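Local coordinates for C-glycoside 3-oxidase (Microbacterium trichothecenolyticum, PDB 7DVE), which uses FAD and molecular oxygen to oxidise the C3 hydroxyl of the sugar in C-glycosides such as isoorientin and mangiferin, releasing hydrogen peroxide, at residues Q298-F303 / L439-H444; L369-A374 / K416-R421; R197-V202 / V330-F335. All blocks are in the same frame, centred on the assembly; numbering follows the deposited sequence.

Contact 1 (Q298-F303 / L439-H444). With FAD (flavin-adenine dinucleotide), chain C.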
# COMPACT_ATOMS: atom_id res chain seq x y z
N GLN A 298 -1.05 -9.37 -6.75
CA GLN A 298 -0.76 -10.60 -6.00
C GLN A 298 -2.06 -11.39 -5.86
O GLN A 298 -2.92 -11.05 -5.03
CB GLN A 298 -0.16 -10.28 -4.63
CG GLN A 298 1.24 -9.64 -4.62
CD GLN A 298 1.60 -9.10 -3.23
OE1 GLN A 298 0.78 -9.15 -2.32
NE2 GLN A 298 2.83 -8.58 -3.06
N ALA A 299 -2.21 -12.45 -6.65
CA ALA A 299 -3.39 -13.31 -6.53
C ALA A 299 -3.58 -13.74 -5.08
O ALA A 299 -2.62 -14.13 -4.41
CB ALA A 299 -3.25 -14.54 -7.44
N GLN A 300 -4.81 -13.62 -4.58
CA GLN A 300 -5.11 -13.77 -3.16
C GLN A 300 -6.10 -14.92 -2.96
O GLN A 300 -7.14 -14.98 -3.63
CB GLN A 300 -5.70 -12.47 -2.60
CG GLN A 300 -6.12 -12.55 -1.13
CD GLN A 300 -6.65 -11.24 -0.57
OE1 GLN A 300 -7.11 -10.35 -1.30
NE2 GLN A 300 -6.60 -11.12 0.73
N ILE A 301 -5.75 -15.82 -2.06
CA ILE A 301 -6.56 -16.99 -1.72
C ILE A 301 -6.93 -16.85 -0.25
O ILE A 301 -6.06 -16.59 0.58
CB ILE A 301 -5.82 -18.32 -1.97
CG1 ILE A 301 -5.44 -18.48 -3.46
CG2 ILE A 301 -6.70 -19.50 -1.55
CD1 ILE A 301 -4.03 -18.05 -3.83
N VAL A 302 -8.21 -17.01 0.08
CA VAL A 302 -8.70 -16.76 1.43
C VAL A 302 -9.42 -18.00 1.94
O VAL A 302 -9.93 -18.83 1.18
CB VAL A 302 -9.65 -15.54 1.50
CG1 VAL A 302 -8.92 -14.25 1.12
CG2 VAL A 302 -10.90 -15.77 0.62
N PHE A 303 -9.50 -18.08 3.25
CA PHE A 303 -10.03 -19.26 3.93
C PHE A 303 -10.45 -18.80 5.31
O PHE A 303 -9.90 -17.84 5.83
CB PHE A 303 -8.93 -20.32 4.01
CG PHE A 303 -9.43 -21.72 4.15
CD1 PHE A 303 -10.55 -22.15 3.45
CD2 PHE A 303 -8.76 -22.62 4.97
CE1 PHE A 303 -10.99 -23.49 3.55
CE2 PHE A 303 -9.19 -23.94 5.10
CZ PHE A 303 -10.32 -24.38 4.38
N LEU A 439 -8.95 -10.97 -9.46
CA LEU A 439 -7.67 -10.31 -9.65
C LEU A 439 -7.79 -8.83 -9.35
O LEU A 439 -8.80 -8.19 -9.68
CB LEU A 439 -7.15 -10.55 -11.06
CG LEU A 439 -6.95 -12.04 -11.31
CD1 LEU A 439 -6.53 -12.32 -12.76
CD2 LEU A 439 -5.95 -12.63 -10.33
N GLY A 440 -6.75 -8.28 -8.71
CA GLY A 440 -6.80 -6.94 -8.17
C GLY A 440 -7.22 -6.88 -6.73
O GLY A 440 -7.01 -5.85 -6.07
N ALA A 441 -7.80 -7.96 -6.19
CA ALA A 441 -8.31 -7.93 -4.83
C ALA A 441 -7.21 -7.69 -3.80
O ALA A 441 -7.52 -7.16 -2.74
CB ALA A 441 -9.03 -9.23 -4.52
N SER A 442 -5.95 -8.04 -4.09
CA SER A 442 -4.90 -7.85 -3.10
C SER A 442 -4.61 -6.38 -2.81
O SER A 442 -4.05 -6.07 -1.76
CB SER A 442 -3.59 -8.54 -3.54
OG SER A 442 -2.93 -7.81 -4.56
N LEU A 443 -4.99 -5.48 -3.72
CA LEU A 443 -4.68 -4.05 -3.66
C LEU A 443 -3.19 -3.79 -3.56
O LEU A 443 -2.78 -2.71 -3.14
CB LEU A 443 -5.39 -3.36 -2.50
CG LEU A 443 -6.84 -3.76 -2.29
CD1 LEU A 443 -7.19 -3.47 -0.84
CD2 LEU A 443 -7.75 -3.01 -3.24
N HIS A 444 -2.36 -4.77 -3.94
CA HIS A 444 -0.91 -4.64 -3.99
C HIS A 444 -0.51 -4.63 -5.47
O HIS A 444 -0.37 -5.69 -6.09
CB HIS A 444 -0.24 -5.80 -3.25
CG HIS A 444 -0.73 -5.98 -1.85
ND1 HIS A 444 -0.45 -7.12 -1.12
CD2 HIS A 444 -1.42 -5.16 -1.03
CE1 HIS A 444 -0.99 -7.00 0.09
NE2 HIS A 444 -1.57 -5.82 0.17
PA FAD C . -1.92 5.43 -1.86
O1A FAD C . -2.95 5.08 -2.87
O2A FAD C . -1.99 4.83 -0.51
O5B FAD C . -2.00 7.04 -1.81
C5B FAD C . -1.87 7.78 -3.03
C4B FAD C . -2.60 9.09 -2.91
O4B FAD C . -2.35 9.80 -4.16
C3B FAD C . -4.13 8.88 -2.86
O3B FAD C . -4.65 9.59 -1.72
C2B FAD C . -4.58 9.55 -4.17
O2B FAD C . -5.83 10.22 -4.03
C1B FAD C . -3.50 10.59 -4.39
N9A FAD C . -3.48 11.05 -5.83
C8A FAD C . -3.43 10.17 -6.85
N7A FAD C . -3.41 10.85 -8.00
C5A FAD C . -3.46 12.16 -7.71
C6A FAD C . -3.46 13.24 -8.50
N6A FAD C . -3.40 13.01 -9.81
N1A FAD C . -3.50 14.49 -8.01
C2A FAD C . -3.55 14.65 -6.62
N3A FAD C . -3.55 13.50 -5.81
C4A FAD C . -3.50 12.28 -6.37
N1 FAD C . -0.86 -2.84 2.40
C2 FAD C . 0.09 -3.50 3.16
O2 FAD C . 1.27 -3.31 2.90
N3 FAD C . -0.31 -4.36 4.19
C4 FAD C . -1.68 -4.53 4.48
O4 FAD C . -2.02 -5.28 5.41
C4X FAD C . -2.62 -3.87 3.70
N5 FAD C . -3.96 -4.03 3.89
C5X FAD C . -4.83 -3.25 3.19
C6 FAD C . -6.21 -3.29 3.47
C7 FAD C . -7.13 -2.47 2.81
C7M FAD C . -8.64 -2.54 3.15
C8 FAD C . -6.66 -1.57 1.85
C8M FAD C . -7.66 -0.66 1.11
C9 FAD C . -5.29 -1.53 1.56
C9A FAD C . -4.37 -2.36 2.22
N10 FAD C . -3.05 -2.33 1.93
C10 FAD C . -2.19 -3.03 2.67
C1' FAD C . -2.48 -1.52 0.82
C2' FAD C . -1.91 -0.16 1.23
O2' FAD C . -2.99 0.68 1.66
C3' FAD C . -1.11 0.48 0.04
O3' FAD C . -0.02 -0.38 -0.33
C4' FAD C . -0.49 1.82 0.44
O4' FAD C . -1.51 2.70 0.88
C5' FAD C . 0.24 2.45 -0.77
O5' FAD C . 0.64 3.81 -0.47
P FAD C . 0.90 4.94 -1.59
O1P FAD C . 1.05 6.30 -0.99
O2P FAD C . 1.98 4.40 -2.44
O3P FAD C . -0.45 5.13 -2.45
O HOH W 1 -5.39 -10.26 -6.14
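H444 and Q298 are joined by a single direct hydrogen bond, the ring nitrogen ND1 of H444 donating to OE1 of Q298 over 2.7 Å with an N-H...O angle of 167°. The oxygen sits almost in the imidazole plane, at the edge of the ring, whereas the donor stands above the plane of the amide; the two flat groups are nearly perpendicular, 89° apart. Q298 gets there with a chain extended beyond CG (chi2 168°), and its NE2 is itself held by C487 O and T485 OG1. A water makes a second, indirect link, donating to Q298 O at 2.8 Å and accepting from S442 N at 3.1 Å. Within 439-444, S442 OG accepts from H444 N at 3.2 Å, an ST turn that overlaps the end of the type I turn G440-L443, and the same hydroxyl is bonded to D297. Packing is slighter: S442 lies against the backbone of Q298, and A299 CB meets L439 CD2 at 4.4 Å. Toward the cofactor, L443 CD1 touches FAD C8 at 3.3 Å and H444 NE2 lies 3.8 Å from FAD N1. H444 is the inferred proton acceptor of this GMC oxidoreductase. With ND1 donating to a glutamine whose NE2 is held by C487 and T485, and with F372 against the ring, the imidazole's rotation is probably fixed, and NE2 lies toward the flavin.

Contact 2 (L369-A374 / K416-R421); sequences LGLFCA and KAEIVR
Apolar packing of a helix on a β-sheet sets helix 406-424, at K416-R421, on strand 366-373 of the enzyme's antiparallel sheet, at L369-A374. The short strand and helix axes run nearly antiparallel, at 154°, and come within 8.9 Å of each other. I419 is the helix residue that bears most on the strand, and its CD1 reaches down onto it, 3.7 Å from L369 CB and 3.6 Å from L369 O. With CG1 anti to the backbone N (chi1 -165°) and CD1 extended beyond it, the side chain lays its long branch over the strand backbone, where CD1 also comes within 3.7 Å of L371 N. L371 flanks this branch: its CD1 lies 4.1 Å from I419 CG1, and its other methyl, CD2, turns to the preceding helix residue, 3.9 Å from both CB and CG of E418. E418 thus gives its aliphatic part to the leucine, while its bent chain carries the carboxylate to R421, one helical turn on. There R421 NE donates to E418 OE1 at 3.0 Å on the syn side, a salt bridge accompanied by a weak bond from NH2 to OE2. Replacing E418 by an alanine removes CG and the carboxylate, which is likely to loosen the hold on the R421 guanidinium and open a gap beside L371 CD2. I301 and F303 of the neighbouring strand 300-307 also touch I419, and L422 extends the same helix face over L369 and L371. Alternate strand residues, L369 and L371, face the helix, whereas F372 lies on the active-site side; this two-sided sheet, helix on one face and active site on the other, fits the substrate-binding domain of GMC oxidoreductases.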
# COMPACT_ATOMS: atom_id res chain seq x y z
N LEU A 369 -7.70 -16.52 6.99
CA LEU A 369 -6.39 -16.77 6.40
C LEU A 369 -6.35 -16.18 5.00
O LEU A 369 -7.30 -16.34 4.22
CB LEU A 369 -6.08 -18.27 6.29
CG LEU A 369 -5.90 -19.05 7.58
CD1 LEU A 369 -7.24 -19.57 8.07
CD2 LEU A 369 -4.89 -20.16 7.37
N GLY A 370 -5.23 -15.53 4.68
CA GLY A 370 -4.93 -15.17 3.30
C GLY A 370 -3.54 -15.60 2.86
O GLY A 370 -2.54 -15.37 3.55
N LEU A 371 -3.46 -16.23 1.69
CA LEU A 371 -2.21 -16.50 1.02
C LEU A 371 -2.12 -15.66 -0.25
O LEU A 371 -3.11 -15.48 -0.97
CB LEU A 371 -2.04 -17.99 0.69
CG LEU A 371 -1.03 -18.78 1.54
CD1 LEU A 371 -1.45 -18.87 3.02
CD2 LEU A 371 -0.74 -20.16 0.93
N PHE A 372 -0.93 -15.16 -0.53
CA PHE A 372 -0.66 -14.27 -1.65
C PHE A 372 0.45 -14.86 -2.48
O PHE A 372 1.48 -15.28 -1.94
CB PHE A 372 -0.23 -12.87 -1.19
CG PHE A 372 -1.28 -12.15 -0.39
CD1 PHE A 372 -1.55 -12.51 0.94
CD2 PHE A 372 -1.99 -11.09 -0.95
CE1 PHE A 372 -2.52 -11.85 1.70
CE2 PHE A 372 -2.94 -10.40 -0.18
CZ PHE A 372 -3.21 -10.79 1.15
N CYS A 373 0.24 -14.87 -3.80
CA CYS A 373 1.18 -15.38 -4.78
C CYS A 373 2.03 -14.26 -5.37
O CYS A 373 1.59 -13.11 -5.47
CB CYS A 373 0.44 -16.09 -5.90
SG CYS A 373 -0.42 -17.52 -5.33
N ALA A 374 3.25 -14.63 -5.78
CA ALA A 374 4.07 -13.78 -6.62
C ALA A 374 3.67 -13.94 -8.08
O ALA A 374 3.33 -15.04 -8.53
CB ALA A 374 5.55 -14.13 -6.44
N LYS A 416 -3.55 -22.83 -2.93
CA LYS A 416 -4.82 -23.39 -2.44
C LYS A 416 -4.60 -24.60 -1.52
O LYS A 416 -5.16 -24.67 -0.40
CB LYS A 416 -5.70 -23.75 -3.63
CG LYS A 416 -6.07 -22.52 -4.45
CD LYS A 416 -6.67 -22.92 -5.77
CE LYS A 416 -7.99 -23.61 -5.53
NZ LYS A 416 -8.73 -23.67 -6.78
N ALA A 417 -3.73 -25.53 -1.94
CA ALA A 417 -3.46 -26.67 -1.08
C ALA A 417 -2.77 -26.24 0.23
O ALA A 417 -3.09 -26.76 1.31
CB ALA A 417 -2.61 -27.71 -1.82
N GLU A 418 -1.88 -25.26 0.16
CA GLU A 418 -1.19 -24.86 1.40
C GLU A 418 -2.13 -24.11 2.35
O GLU A 418 -1.99 -24.25 3.57
CB GLU A 418 0.05 -24.00 1.11
CG GLU A 418 0.76 -23.46 2.41
CD GLU A 418 1.44 -24.55 3.26
OE1 GLU A 418 1.32 -25.75 2.92
OE2 GLU A 418 2.10 -24.21 4.28
N ILE A 419 -3.06 -23.31 1.84
CA ILE A 419 -3.89 -22.58 2.78
C ILE A 419 -4.83 -23.53 3.49
O ILE A 419 -5.12 -23.35 4.68
CB ILE A 419 -4.66 -21.43 2.11
CG1 ILE A 419 -5.20 -20.50 3.20
CG2 ILE A 419 -5.78 -21.96 1.27
CD1 ILE A 419 -5.63 -19.12 2.68
N VAL A 420 -5.30 -24.58 2.80
CA VAL A 420 -6.10 -25.58 3.51
C VAL A 420 -5.26 -26.29 4.57
O VAL A 420 -5.71 -26.51 5.71
CB VAL A 420 -6.74 -26.56 2.52
CG1 VAL A 420 -7.51 -27.64 3.25
CG2 VAL A 420 -7.65 -25.80 1.59
N ARG A 421 -4.00 -26.64 4.24
CA ARG A 421 -3.16 -27.31 5.23
C ARG A 421 -2.92 -26.42 6.46
O ARG A 421 -2.93 -26.90 7.60
CB ARG A 421 -1.84 -27.73 4.60
CG ARG A 421 -0.91 -28.48 5.55
CD ARG A 421 0.50 -28.70 4.96
NE ARG A 421 1.39 -27.60 5.32
CZ ARG A 421 1.95 -27.46 6.52
NH1 ARG A 421 1.76 -28.35 7.48
NH2 ARG A 421 2.72 -26.40 6.76

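Contact 3 (R197-V202 / V330-F335); sequences RMPLAV and VTWVPF
The indole of W332 has R197 O at its edge, in plane, and P199 CD coming obliquely to CE3 of the six-membered ring, at 3.5 Å. Over one face lies P334 CG, 3.7 Å above the plane and offset toward the rim. M198 SD makes a Met-aromatic contact, 4.3 Å from the centroid of the five-membered ring of W332 and 32° off its normal. The methionine reaches the indole by bending: CG is anti to the backbone N (chi1 -178°), then chi2 (70°) and chi3 fold the thioether so that SD and CE cross W332 at CB, SD 3.6 Å from it. The contact lies where strands 196-204 and 330-333 pair antiparallel within the large sheet of this GMC oxidoreductase. R197 and T331 form a non-hydrogen-bonded pair, and next to it M198 N donates to V330 O at 3.0 Å, the donor standing above the carbonyl plane. Beside that bond V330 CG1 packs tightly on M198 CB, at 3.4 Å, while V330 CG2 meets L200 CD1 at 4.0 Å. The side chain of M198 also touches H342 and Q344 of strand 341-347, and the guanidinium of R197 forms a salt bridge with D169, through NE.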
# COMPACT_ATOMS: atom_id res chain seq x y z
N ARG A 197 4.97 -13.48 14.79
CA ARG A 197 3.98 -12.41 14.81
C ARG A 197 4.08 -11.58 13.55
O ARG A 197 5.17 -11.39 13.01
CB ARG A 197 4.16 -11.50 16.02
CG ARG A 197 4.13 -12.20 17.36
CD ARG A 197 5.20 -11.58 18.26
NE ARG A 197 4.92 -11.81 19.66
CZ ARG A 197 5.51 -12.78 20.35
NH1 ARG A 197 6.32 -13.65 19.76
NH2 ARG A 197 5.29 -12.87 21.67
N MET A 198 2.96 -11.11 13.05
CA MET A 198 3.04 -10.19 11.94
C MET A 198 3.54 -8.84 12.45
O MET A 198 3.03 -8.34 13.46
CB MET A 198 1.69 -10.01 11.25
CG MET A 198 1.80 -9.06 10.06
SD MET A 198 2.72 -9.81 8.70
CE MET A 198 1.46 -10.92 8.02
N PRO A 199 4.54 -8.23 11.83
CA PRO A 199 4.85 -6.83 12.18
C PRO A 199 3.78 -5.91 11.62
O PRO A 199 3.42 -6.01 10.45
CB PRO A 199 6.22 -6.59 11.53
CG PRO A 199 6.72 -7.92 11.04
CD PRO A 199 5.57 -8.88 11.00
N LEU A 200 3.23 -5.05 12.48
CA LEU A 200 2.01 -4.31 12.15
C LEU A 200 2.20 -2.81 12.33
O LEU A 200 2.80 -2.37 13.32
CB LEU A 200 0.81 -4.76 13.02
CG LEU A 200 0.17 -6.14 12.84
CD1 LEU A 200 -0.84 -6.42 13.98
CD2 LEU A 200 -0.52 -6.30 11.41
N ALA A 201 1.65 -2.04 11.41
CA ALA A 201 1.70 -0.58 11.49
C ALA A 201 0.50 -0.15 12.32
O ALA A 201 -0.57 0.15 11.80
CB ALA A 201 1.68 0.05 10.10
N VAL A 202 0.69 -0.15 13.64
CA VAL A 202 -0.41 0.01 14.59
C VAL A 202 0.12 0.79 15.78
O VAL A 202 1.32 0.74 16.08
CB VAL A 202 -0.99 -1.36 15.01
CG1 VAL A 202 -0.10 -2.04 16.05
CG2 VAL A 202 -2.34 -1.20 15.57
N VAL A 330 -2.56 -11.09 14.52
CA VAL A 330 -2.15 -11.39 13.15
C VAL A 330 -0.84 -12.17 13.23
O VAL A 330 0.12 -11.71 13.86
CB VAL A 330 -1.98 -10.11 12.30
CG1 VAL A 330 -1.70 -10.45 10.84
CG2 VAL A 330 -3.21 -9.20 12.39
N THR A 331 -0.82 -13.34 12.61
CA THR A 331 0.36 -14.16 12.46
C THR A 331 0.82 -14.16 11.00
O THR A 331 0.01 -14.14 10.06
CB THR A 331 0.10 -15.60 12.89
OG1 THR A 331 -0.35 -15.63 14.24
CG2 THR A 331 1.36 -16.45 12.78
N TRP A 332 2.14 -14.26 10.85
CA TRP A 332 2.85 -14.16 9.59
C TRP A 332 3.46 -15.52 9.26
O TRP A 332 4.20 -16.08 10.08
CB TRP A 332 3.93 -13.10 9.71
CG TRP A 332 4.84 -12.94 8.53
CD1 TRP A 332 4.59 -13.32 7.24
CD2 TRP A 332 6.14 -12.33 8.53
NE1 TRP A 332 5.65 -12.99 6.45
CE2 TRP A 332 6.62 -12.39 7.21
CE3 TRP A 332 6.94 -11.75 9.53
CZ2 TRP A 332 7.86 -11.87 6.85
CZ3 TRP A 332 8.17 -11.24 9.18
CH2 TRP A 332 8.63 -11.31 7.84
N VAL A 333 3.15 -16.05 8.08
CA VAL A 333 3.75 -17.27 7.56
C VAL A 333 4.62 -16.86 6.38
O VAL A 333 4.11 -16.64 5.27
CB VAL A 333 2.70 -18.31 7.13
CG1 VAL A 333 3.39 -19.66 6.87
CG2 VAL A 333 1.59 -18.42 8.18
N PRO A 334 5.94 -16.73 6.59
CA PRO A 334 6.78 -16.02 5.61
C PRO A 334 6.96 -16.76 4.30
O PRO A 334 7.01 -17.99 4.23
CB PRO A 334 8.11 -15.87 6.34
CG PRO A 334 7.73 -15.90 7.80
CD PRO A 334 6.59 -16.88 7.90
N PHE A 335 7.05 -15.95 3.24
CA PHE A 335 7.51 -16.36 1.92
C PHE A 335 8.93 -16.96 1.98
O PHE A 335 9.82 -16.41 2.63
CB PHE A 335 7.49 -15.13 1.00
CG PHE A 335 8.02 -15.38 -0.39
CD1 PHE A 335 9.41 -15.39 -0.65
CD2 PHE A 335 7.14 -15.58 -1.46
CE1 PHE A 335 9.88 -15.61 -1.93
CE2 PHE A 335 7.62 -15.79 -2.74
CZ PHE A 335 8.99 -15.81 -2.98

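In the fold
All three contacts draw on the large antiparallel sheet. Contacts 1 and 2, with centres 11 Å apart, join directly: strands 300-307 and 366-373 are neighbours, with probable hydrogen bonds from L369 N to F303 O and from L371 N to I301 O, both 2.8 Å. F372 of contact 2 lies ring against ring with H444 of contact 1, linking the helix-backed strand to the active site. Contact 3 touches neither; its centre is about 17 Å from that of contact 1 and about 15 Å from that of contact 2. Strand 341-347 bridges 330-333 and 366-373. The FAD touches contact 1, while the side chain of L200 in contact 3 is about 6 Å from it.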